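Local coordinates for protein D-alanine--D-alanine ligase (Coxiella burnetii, PDB 3TQT) that joins two D-alanine molecules at the expense of ATP, supplying the D-alanyl-D-alanine dipeptide used in peptidoglycan and cell wall formation, at residues 136-141 with 315-320; 143-148 with 153-158. One frame throughout, in Å; residues are numbered along the deposited sequence.

Interaction 1 (136-141 with 315-320); sequences AVCMEK and NEINTI
Cys138, in the last turn of helix 132-139, lays its thiol and CB against Ile317 and Thr319. SG lies 3.7 Å from CG2 of Ile317, while CB of Cys138 meets the methyl CG2 of Thr319 at 3.6 Å. Placing SG anti to its own carbonyl carbon (chi1 -70°) lets the sulfur touch the CG2 methyl of each. Farther along, Lys141 and Glu316 meet through the middle of the lysine: CD of Lys141 lies 3.6 Å from OE2 of Glu316 as the two chains pass at a slant. Bends at chi3 and chi4 turn the ammonium aside, leaving NZ of Lys141 4.6 Å from OE2 of Glu316, oppositely charged but not in contact; NZ makes weak hydrogen bonds to the carbonyls of Ala187 and Val188 instead.

No direct hydrogen bond joins the segments, and water takes over that task. One water lies 2.7 Å from Cys138 O and accepts from the backbone N of Ile317. A second lies between Cys138 O and OE2 of Glu316, 2.8 Å from the carboxylate oxygen, and a third sits between the carbonyls of Lys141 and Asn315. The end of helix 132-139 and the start of helix 141-150 are thereby linked to strand 312-318, outermost of the five-stranded antiparallel sheet, where Asn315 and Glu316 face Asp303 in a classic beta bulge. Glu316 and Asn318, together with Asp303, are the predicted ligands of two magnesium or manganese ions, so this hydrated packing probably borders the metal site, as expected for an ATP-grasp ligase.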
# COMPACT_ATOMS: atom_id res chain seq x y z
N ALA A 136 1.49 -3.84 1.19
CA ALA A 136 2.55 -2.91 1.59
C ALA A 136 2.98 -3.20 3.00
O ALA A 136 4.18 -3.24 3.30
CB ALA A 136 2.09 -1.47 1.44
N VAL A 137 2.02 -3.43 3.88
CA VAL A 137 2.36 -3.77 5.26
C VAL A 137 3.16 -5.08 5.37
O VAL A 137 4.12 -5.17 6.15
CB VAL A 137 1.10 -3.84 6.15
CG1 VAL A 137 1.42 -4.48 7.50
CG2 VAL A 137 0.52 -2.45 6.35
N CYS A 138 2.79 -6.09 4.60
CA CYS A 138 3.45 -7.39 4.68
C CYS A 138 4.79 -7.40 3.95
O CYS A 138 5.69 -8.18 4.29
CB CYS A 138 2.53 -8.48 4.13
SG CYS A 138 1.12 -8.83 5.18
N MET A 139 4.92 -6.54 2.95
CA MET A 139 6.14 -6.47 2.15
C MET A 139 7.31 -5.89 2.94
O MET A 139 8.45 -6.33 2.80
CB MET A 139 5.90 -5.60 0.91
CG MET A 139 7.07 -5.49 -0.01
SD MET A 139 7.15 -6.92 -1.10
CE MET A 139 8.64 -6.56 -2.02
N GLU A 140 7.02 -4.91 3.78
CA GLU A 140 8.04 -4.29 4.62
C GLU A 140 8.03 -5.02 5.95
O GLU A 140 7.18 -4.78 6.80
CB GLU A 140 7.77 -2.81 4.83
CG GLU A 140 7.36 -2.06 3.57
CD GLU A 140 8.54 -1.48 2.83
OE1 GLU A 140 9.53 -1.10 3.50
OE2 GLU A 140 8.49 -1.40 1.59
N LYS A 141 8.98 -5.92 6.12
CA LYS A 141 8.96 -6.89 7.22
C LYS A 141 8.99 -6.25 8.59
O LYS A 141 8.42 -6.79 9.54
CB LYS A 141 10.11 -7.89 7.05
CG LYS A 141 10.01 -8.68 5.74
CD LYS A 141 11.11 -9.72 5.63
CE LYS A 141 12.42 -9.09 5.19
NZ LYS A 141 12.44 -8.81 3.73
N ASN A 315 7.82 -14.59 11.91
CA ASN A 315 8.92 -13.85 11.30
C ASN A 315 8.47 -13.01 10.11
O ASN A 315 8.98 -11.92 9.88
CB ASN A 315 10.03 -14.78 10.84
CG ASN A 315 11.35 -14.04 10.68
OD1 ASN A 315 11.71 -13.18 11.49
ND2 ASN A 315 12.08 -14.37 9.61
N GLU A 316 7.53 -13.54 9.33
CA GLU A 316 7.18 -12.90 8.07
C GLU A 316 5.80 -13.35 7.61
O GLU A 316 5.36 -14.45 7.92
CB GLU A 316 8.24 -13.23 7.00
CG GLU A 316 7.97 -12.62 5.63
CD GLU A 316 9.15 -12.77 4.67
OE1 GLU A 316 10.05 -13.58 4.95
OE2 GLU A 316 9.17 -12.07 3.64
N ILE A 317 5.11 -12.47 6.89
CA ILE A 317 3.88 -12.83 6.17
C ILE A 317 4.09 -12.57 4.69
O ILE A 317 4.41 -11.45 4.30
CB ILE A 317 2.67 -11.99 6.66
CG1 ILE A 317 2.56 -12.11 8.19
CG2 ILE A 317 1.36 -12.45 5.94
CD1 ILE A 317 1.48 -11.26 8.81
N ASN A 318 3.91 -13.60 3.88
CA ASN A 318 4.15 -13.50 2.44
C ASN A 318 2.82 -13.54 1.73
O ASN A 318 2.11 -14.55 1.82
CB ASN A 318 4.96 -14.70 1.98
CG ASN A 318 6.28 -14.80 2.66
OD1 ASN A 318 7.23 -14.13 2.28
ND2 ASN A 318 6.34 -15.60 3.72
N THR A 319 2.50 -12.48 1.00
CA THR A 319 1.16 -12.36 0.40
C THR A 319 1.12 -12.90 -1.03
O THR A 319 0.06 -13.22 -1.53
CB THR A 319 0.68 -10.89 0.38
OG1 THR A 319 1.62 -10.11 -0.35
CG2 THR A 319 0.55 -10.33 1.82
N ILE A 320 2.27 -13.02 -1.67
CA ILE A 320 2.32 -13.75 -2.94
C ILE A 320 3.40 -14.82 -2.81
O ILE A 320 4.50 -14.69 -3.35
CB ILE A 320 2.52 -12.83 -4.18
CG1 ILE A 320 1.61 -11.60 -4.11
CG2 ILE A 320 2.28 -13.60 -5.50
CD1 ILE A 320 0.13 -11.87 -4.35
O HOH W 1 6.27 -9.82 6.40
O HOH W 2 7.01 -10.33 3.16
O HOH W 3 7.77 -9.46 8.81

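Interaction 2 (143-148 with 153-158); sequences LTKTVL and IPVVDW
With CG anti to the carbonyl carbon (chi1 -76°) and every later torsion extended, Lys145 reaches from helix 141-150 across the returning chain 153-158, while Trp158, at chi1 77°, folds its indole back over the lysine stem. This return of the chain from helix 141-150 into a loop belongs to the ATP-grasp part of the ligase and leads into strand 159-161 of its four-stranded antiparallel sheet. CB of Lys145 sits over one face of the indole in a CH-pi contact, 3.6 Å from the centroid of the six-membered ring and 10° off its normal. The lysine chain and the indole run antiparallel to each other, so CD of Lys145 also comes near the ring. Beyond the ring, NZ of Lys145 donates to the carbonyl O of Val156 at 2.7 Å, approaching from above the carbonyl plane. The ammonium also forms a salt bridge with Glu222, within the region predicted to bind ATP, and a hydrogen bond with OD1 of Asn315, so three oxygens hold it.

Three residues further along the helix the contact becomes apolar. CB of Leu148 rests 3.6 Å from the CG1 methyl of Val155, and its CD2 meets CD1 of Ile153 at 3.8 Å, beside Ala290 of helix 277-293. CG1 of Val155 faces Leu148, and its CB and CG2 face the lysine stem. Where the chain turns back, the backbone closes the turn: Ile153 N donates to Leu148 O at 2.9 Å.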
# COMPACT_ATOMS: atom_id res chain seq x y z
N LEU A 143 7.69 -3.21 9.23
CA LEU A 143 6.34 -2.66 9.38
C LEU A 143 5.37 -3.77 9.77
O LEU A 143 4.51 -3.58 10.63
CB LEU A 143 5.89 -1.96 8.09
CG LEU A 143 4.47 -1.41 8.05
CD1 LEU A 143 4.24 -0.42 9.21
CD2 LEU A 143 4.20 -0.75 6.68
N THR A 144 5.50 -4.93 9.14
CA THR A 144 4.66 -6.08 9.49
C THR A 144 4.78 -6.38 10.98
O THR A 144 3.78 -6.51 11.69
CB THR A 144 5.10 -7.38 8.75
OG1 THR A 144 5.39 -7.09 7.38
CG2 THR A 144 3.99 -8.42 8.82
N LYS A 145 6.02 -6.47 11.45
CA LYS A 145 6.24 -6.79 12.86
C LYS A 145 5.72 -5.71 13.79
O LYS A 145 5.25 -6.01 14.88
CB LYS A 145 7.72 -7.07 13.12
CG LYS A 145 8.15 -8.44 12.61
CD LYS A 145 9.64 -8.64 12.83
CE LYS A 145 10.07 -9.99 12.31
NZ LYS A 145 11.41 -10.29 12.83
N THR A 146 5.79 -4.46 13.34
CA THR A 146 5.29 -3.37 14.15
C THR A 146 3.80 -3.58 14.39
O THR A 146 3.30 -3.47 15.51
CB THR A 146 5.47 -2.02 13.43
OG1 THR A 146 6.87 -1.74 13.31
CG2 THR A 146 4.80 -0.89 14.20
N VAL A 147 3.08 -3.89 13.31
CA VAL A 147 1.65 -4.05 13.40
C VAL A 147 1.31 -5.30 14.21
O VAL A 147 0.43 -5.27 15.08
CB VAL A 147 1.02 -4.09 11.99
CG1 VAL A 147 -0.43 -4.51 12.07
CG2 VAL A 147 1.18 -2.72 11.31
N LEU A 148 2.03 -6.39 13.97
CA LEU A 148 1.79 -7.63 14.70
C LEU A 148 2.03 -7.45 16.18
O LEU A 148 1.20 -7.81 17.01
CB LEU A 148 2.66 -8.77 14.17
CG LEU A 148 2.30 -9.19 12.74
CD1 LEU A 148 3.27 -10.26 12.24
CD2 LEU A 148 0.86 -9.66 12.68
N ILE A 153 0.78 -9.96 18.86
CA ILE A 153 1.28 -11.18 18.25
C ILE A 153 2.78 -11.32 18.45
O ILE A 153 3.53 -10.38 18.23
CB ILE A 153 0.87 -11.29 16.76
CG1 ILE A 153 -0.64 -11.59 16.69
CG2 ILE A 153 1.67 -12.38 16.05
CD1 ILE A 153 -1.21 -11.54 15.31
N PRO A 154 3.21 -12.49 18.92
CA PRO A 154 4.63 -12.75 19.22
C PRO A 154 5.42 -12.71 17.92
O PRO A 154 5.06 -13.44 17.00
CB PRO A 154 4.62 -14.17 19.77
CG PRO A 154 3.18 -14.48 20.08
CD PRO A 154 2.37 -13.68 19.11
N VAL A 155 6.46 -11.88 17.84
CA VAL A 155 7.31 -11.87 16.65
C VAL A 155 8.78 -11.95 17.02
O VAL A 155 9.18 -11.63 18.14
CB VAL A 155 7.09 -10.60 15.78
CG1 VAL A 155 5.62 -10.47 15.42
CG2 VAL A 155 7.55 -9.37 16.53
N VAL A 156 9.59 -12.41 16.08
CA VAL A 156 11.04 -12.34 16.22
C VAL A 156 11.40 -10.86 16.32
O VAL A 156 10.95 -10.05 15.51
CB VAL A 156 11.74 -12.96 15.01
CG1 VAL A 156 13.26 -12.78 15.12
CG2 VAL A 156 11.37 -14.44 14.89
N ASP A 157 12.19 -10.50 17.33
CA ASP A 157 12.49 -9.10 17.55
C ASP A 157 13.31 -8.55 16.40
O ASP A 157 13.91 -9.31 15.63
CB ASP A 157 13.21 -8.87 18.89
CG ASP A 157 13.16 -7.40 19.33
OD1 ASP A 157 12.26 -6.66 18.86
OD2 ASP A 157 14.02 -6.98 20.14
N TRP A 158 13.32 -7.23 16.26
CA TRP A 158 14.02 -6.60 15.16
C TRP A 158 14.43 -5.20 15.54
O TRP A 158 13.92 -4.64 16.51
CB TRP A 158 13.13 -6.55 13.91
CG TRP A 158 12.10 -5.46 13.97
CD1 TRP A 158 12.12 -4.27 13.30
CD2 TRP A 158 10.90 -5.46 14.76
NE1 TRP A 158 10.99 -3.53 13.61
CE2 TRP A 158 10.24 -4.24 14.51
CE3 TRP A 158 10.33 -6.37 15.66
CZ2 TRP A 158 9.02 -3.91 15.12
CZ3 TRP A 158 9.13 -6.04 16.26
CH2 TRP A 158 8.48 -4.82 15.98

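Both contacts are buried, yet interaction 1 lies about 7 Å from the chain centre and interaction 2 about 17 Å, measured to the contact centres. Interaction 1 joins residues far apart in sequence through waters beside the predicted metal ligands; interaction 2 joins near neighbours by direct bonds, aliphatic packing and an aromatic face. Their first segments follow each other along helices 132-139 and 141-150; strand 312-318 supplies interaction 1 and also receives Pro154 and Val156 in backbone bonds to Val314. Direct bridges run between them: Thr144 OG1 probably hydrogen-bonds Val137 O at 2.6 Å, and Lys145 NZ probably bonds Asn315 OD1 at 3.2 Å. Leu143 of the second subunit packs on Val137 and Val147.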